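Local atomic coordinates of benzoate transport porin BenP (Acinetobacter baumannii AB307-0294, PDB entry 5DL8), a protein that probably forms a channel in the outer membrane as a porin of the OprD family, thought to admit small substrates such as benzoate. Residues A[355-366]-A[379-390]. Residues are numbered along the deposited sequence; the frame is centred on the assembly and turned at random.
With CA (calcium ion), chain H.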
# COMPACT_ATOMS: atom_id res chain seq x y z
N LYS A 355 -26.81 15.46 -1.76
CA LYS A 355 -26.11 14.80 -2.84
C LYS A 355 -24.73 15.44 -2.95
O LYS A 355 -24.61 16.66 -2.91
CB LYS A 355 -26.85 15.00 -4.13
CG LYS A 355 -28.31 14.53 -4.12
CD LYS A 355 -28.87 14.49 -5.53
CE LYS A 355 -28.38 13.22 -6.20
NZ LYS A 355 -27.74 13.50 -7.51
N ASN A 356 -23.69 14.60 -3.06
CA ASN A 356 -22.34 15.13 -3.08
C ASN A 356 -21.58 14.69 -4.31
O ASN A 356 -21.92 13.74 -4.94
CB ASN A 356 -21.65 14.71 -1.76
CG ASN A 356 -20.62 15.67 -1.28
OD1 ASN A 356 -20.34 16.65 -1.91
ND2 ASN A 356 -20.01 15.37 -0.15
N HIS A 357 -20.47 15.39 -4.58
CA HIS A 357 -19.56 15.01 -5.61
C HIS A 357 -18.19 15.50 -5.30
O HIS A 357 -18.02 16.53 -4.59
CB HIS A 357 -20.11 15.44 -7.01
CG HIS A 357 -20.26 16.92 -7.25
ND1 HIS A 357 -19.20 17.75 -7.59
CD2 HIS A 357 -21.35 17.72 -7.29
CE1 HIS A 357 -19.62 18.99 -7.77
NE2 HIS A 357 -20.93 18.99 -7.62
N GLU A 358 -17.16 14.83 -5.84
CA GLU A 358 -15.78 15.25 -5.48
C GLU A 358 -14.80 14.92 -6.59
O GLU A 358 -15.07 14.05 -7.42
CB GLU A 358 -15.36 14.59 -4.15
CG GLU A 358 -15.31 13.08 -4.32
CD GLU A 358 -15.15 12.26 -3.04
OE1 GLU A 358 -15.11 10.97 -3.17
OE2 GLU A 358 -15.02 12.90 -1.93
N THR A 359 -13.68 15.61 -6.61
CA THR A 359 -12.64 15.40 -7.60
C THR A 359 -11.31 15.31 -6.94
O THR A 359 -11.06 16.00 -5.94
CB THR A 359 -12.58 16.50 -8.74
OG1 THR A 359 -12.32 17.80 -8.18
CG2 THR A 359 -13.83 16.56 -9.53
N GLU A 360 -10.41 14.52 -7.49
CA GLU A 360 -9.00 14.50 -7.00
C GLU A 360 -8.05 14.42 -8.20
O GLU A 360 -8.21 13.55 -9.05
CB GLU A 360 -8.74 13.30 -6.12
CG GLU A 360 -7.33 13.35 -5.43
CD GLU A 360 -6.96 12.11 -4.61
OE1 GLU A 360 -7.70 11.76 -3.65
OE2 GLU A 360 -5.91 11.49 -4.94
N SER A 361 -7.11 15.34 -8.28
CA SER A 361 -6.04 15.32 -9.27
C SER A 361 -4.72 15.00 -8.55
O SER A 361 -4.55 15.31 -7.38
CB SER A 361 -6.03 16.63 -10.12
OG SER A 361 -5.80 17.73 -9.28
N ASN A 362 -3.85 14.30 -9.22
CA ASN A 362 -2.52 13.96 -8.78
C ASN A 362 -1.52 14.28 -9.92
O ASN A 362 -1.74 13.83 -11.08
CB ASN A 362 -2.38 12.42 -8.60
CG ASN A 362 -3.27 11.81 -7.52
OD1 ASN A 362 -3.92 12.49 -6.75
ND2 ASN A 362 -3.19 10.50 -7.40
N VAL A 363 -0.38 14.87 -9.56
CA VAL A 363 0.77 15.02 -10.45
C VAL A 363 1.99 14.35 -9.74
O VAL A 363 2.17 14.57 -8.57
CB VAL A 363 1.06 16.55 -10.75
CG1 VAL A 363 2.31 16.72 -11.63
CG2 VAL A 363 -0.11 17.21 -11.47
N ILE A 364 2.74 13.46 -10.42
CA ILE A 364 3.83 12.65 -9.87
C ILE A 364 5.00 12.82 -10.85
O ILE A 364 4.88 12.47 -12.09
CB ILE A 364 3.40 11.20 -9.82
CG1 ILE A 364 2.07 11.06 -9.01
CG2 ILE A 364 4.48 10.27 -9.26
CD1 ILE A 364 1.28 9.88 -9.47
N LEU A 365 6.08 13.43 -10.32
CA LEU A 365 7.29 13.69 -11.06
C LEU A 365 8.42 12.83 -10.39
O LEU A 365 8.51 12.84 -9.18
CB LEU A 365 7.62 15.23 -11.00
CG LEU A 365 6.54 16.18 -11.63
CD1 LEU A 365 7.04 17.63 -11.80
CD2 LEU A 365 6.04 15.72 -13.01
N ASN A 366 9.17 12.02 -11.19
CA ASN A 366 10.28 11.23 -10.71
C ASN A 366 11.53 11.59 -11.49
O ASN A 366 11.41 11.72 -12.69
CB ASN A 366 10.05 9.74 -10.81
CG ASN A 366 9.01 9.29 -9.85
OD1 ASN A 366 9.14 9.39 -8.58
ND2 ASN A 366 7.88 8.88 -10.41
N LEU A 379 14.79 12.20 -6.89
CA LEU A 379 13.84 13.14 -6.38
C LEU A 379 12.42 12.70 -6.81
O LEU A 379 12.20 12.15 -7.93
CB LEU A 379 14.04 14.59 -6.94
CG LEU A 379 15.40 15.21 -6.90
CD1 LEU A 379 15.37 16.47 -7.81
CD2 LEU A 379 15.87 15.51 -5.52
N GLN A 380 11.45 13.03 -5.95
CA GLN A 380 10.06 12.80 -6.25
C GLN A 380 9.27 13.91 -5.64
O GLN A 380 9.51 14.28 -4.43
CB GLN A 380 9.58 11.46 -5.64
CG GLN A 380 8.16 11.02 -6.08
CD GLN A 380 7.76 9.78 -5.37
OE1 GLN A 380 7.54 9.76 -4.13
NE2 GLN A 380 7.76 8.69 -6.11
N TYR A 381 8.37 14.43 -6.48
CA TYR A 381 7.39 15.44 -6.17
C TYR A 381 5.96 14.92 -6.56
O TYR A 381 5.68 14.48 -7.75
CB TYR A 381 7.64 16.75 -6.94
CG TYR A 381 6.56 17.80 -6.73
CD1 TYR A 381 6.31 18.32 -5.46
CD2 TYR A 381 5.76 18.20 -7.74
CE1 TYR A 381 5.30 19.25 -5.22
CE2 TYR A 381 4.73 19.14 -7.53
CZ TYR A 381 4.50 19.66 -6.24
OH TYR A 381 3.48 20.58 -5.98
N ILE A 382 5.06 15.07 -5.59
CA ILE A 382 3.68 14.70 -5.69
C ILE A 382 2.79 15.88 -5.30
O ILE A 382 2.98 16.56 -4.21
CB ILE A 382 3.39 13.44 -4.90
CG1 ILE A 382 4.00 12.27 -5.62
CG2 ILE A 382 1.88 13.11 -4.96
CD1 ILE A 382 4.22 11.05 -4.78
N ARG A 383 1.86 16.19 -6.19
CA ARG A 383 0.89 17.25 -5.95
C ARG A 383 -0.53 16.67 -5.96
O ARG A 383 -0.97 16.08 -6.98
CB ARG A 383 1.00 18.42 -6.99
CG ARG A 383 -0.10 19.47 -6.95
CD ARG A 383 0.05 20.30 -5.68
NE ARG A 383 -1.13 21.19 -5.47
CZ ARG A 383 -1.20 22.17 -4.54
NH1 ARG A 383 -0.19 22.44 -3.74
NH2 ARG A 383 -2.30 22.86 -4.41
N ILE A 384 -1.26 16.85 -4.85
CA ILE A 384 -2.66 16.44 -4.74
C ILE A 384 -3.56 17.64 -4.59
O ILE A 384 -3.27 18.58 -3.80
CB ILE A 384 -2.80 15.46 -3.59
CG1 ILE A 384 -2.04 14.15 -3.94
CG2 ILE A 384 -4.28 15.04 -3.36
CD1 ILE A 384 -1.56 13.58 -2.65
N ASP A 385 -4.57 17.71 -5.42
CA ASP A 385 -5.69 18.66 -5.25
C ASP A 385 -7.03 17.88 -5.17
O ASP A 385 -7.47 17.23 -6.20
CB ASP A 385 -5.80 19.71 -6.41
CG ASP A 385 -4.58 20.65 -6.44
OD1 ASP A 385 -4.69 21.71 -5.74
OD2 ASP A 385 -3.57 20.35 -7.14
N TYR A 386 -7.71 18.07 -4.02
CA TYR A 386 -9.00 17.49 -3.70
C TYR A 386 -10.02 18.57 -3.58
O TYR A 386 -9.85 19.53 -2.88
CB TYR A 386 -8.90 16.71 -2.38
CG TYR A 386 -10.24 16.16 -1.86
CD1 TYR A 386 -10.87 15.06 -2.50
CD2 TYR A 386 -10.92 16.76 -0.78
CE1 TYR A 386 -12.08 14.55 -2.05
CE2 TYR A 386 -12.15 16.26 -0.35
CZ TYR A 386 -12.72 15.14 -0.99
OH TYR A 386 -13.91 14.62 -0.57
N ASN A 387 -11.17 18.37 -4.20
CA ASN A 387 -12.33 19.25 -4.01
C ASN A 387 -13.65 18.46 -3.90
O ASN A 387 -13.87 17.51 -4.60
CB ASN A 387 -12.46 20.28 -5.14
CG ASN A 387 -11.22 21.22 -5.28
OD1 ASN A 387 -11.22 22.38 -4.81
ND2 ASN A 387 -10.23 20.76 -5.97
N VAL A 388 -14.58 19.02 -3.15
CA VAL A 388 -15.82 18.33 -2.78
C VAL A 388 -16.89 19.37 -2.61
O VAL A 388 -16.60 20.42 -2.03
CB VAL A 388 -15.63 17.40 -1.52
CG1 VAL A 388 -15.13 18.14 -0.24
CG2 VAL A 388 -16.93 16.63 -1.23
N LYS A 389 -18.13 19.10 -3.05
CA LYS A 389 -19.18 20.09 -2.81
C LYS A 389 -19.55 20.32 -1.29
O LYS A 389 -19.65 21.48 -0.82
CB LYS A 389 -20.41 19.71 -3.59
CG LYS A 389 -21.50 20.78 -3.63
CD LYS A 389 -22.80 20.21 -4.26
CE LYS A 389 -23.82 21.35 -4.41
NZ LYS A 389 -25.02 20.81 -5.06
N HIS A 390 -19.76 19.24 -0.54
CA HIS A 390 -19.84 19.30 0.95
C HIS A 390 -18.66 18.58 1.63
O HIS A 390 -18.53 17.34 1.57
CB HIS A 390 -21.17 18.72 1.40
CG HIS A 390 -22.34 19.40 0.79
ND1 HIS A 390 -22.96 18.95 -0.35
CD2 HIS A 390 -22.99 20.52 1.15
CE1 HIS A 390 -23.96 19.75 -0.66
NE2 HIS A 390 -23.99 20.72 0.23
CA CA H . -15.88 22.24 -0.11
O HOH W 1 -9.94 18.38 -7.42
O HOH W 2 -3.17 17.97 -8.66
O HOH W 3 11.60 9.46 -7.77
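Where Asn-356 meets His-390, a side-chain amide does the pairing that backbone does elsewhere along this antiparallel β-hairpin. Its OD1 accepts from His-390 N at 3.0 Å, nearly straight at 171°, while its ND2 donates in the carbonyl plane to a lone pair of His-390 O, at 3.0 Å. His-357 N comes to the same OD1 from the opposite face of the amide, so three bonds fix its rotation. Next along, Lys-389 lays CB over a face of the His-357 ring, 4.2 Å from the centroid, a CH-pi contact. From Thr-359/Asn-387 to Leu-365/Tyr-381, four hydrogen-bonded pairs join the backbones.

On the face carrying Glu-358 and Tyr-386, the phenol OH donates to Glu-358 OE2, a very short bond of 2.5 Å. The glutamate arrives at the ring edge with its carboxylate turned 68° from the ring; with CG of Tyr-386 anti to the backbone N (chi1 175°), the phenol leans across to the neighbouring strand and its OH meets the carboxylate. Lys-315 forms a salt bridge with Glu-358 OE1, while Glu-318 brings a second carboxylate close, so the two influences on the charge of Glu-358 probably oppose each other. Farther down this face, Ile-364 and Ile-382 lie side by side through their CG1 atoms, and Gln-380 NE2 donates in plane to a lone pair of Asn-366 OD1 at 2.9 Å.

On the other face, Arg-383 grips Asp-385 side-on with NE and NH2, the latter 3.0 Å from OD1; a water links Asp-385 OD2 to Ser-361 OG. At the end of strand 379-388, Val-388 O binds a calcium ion at 2.8 Å, where Gly-391 and Asp-393 complete the protein ligands.

In the porin barrel, strand 336-349 flanks 355-366 through further backbone bonds, whereas strand 394-406 borders 379-388, its Asp-397 engaging both Arg-383 and Tyr-381.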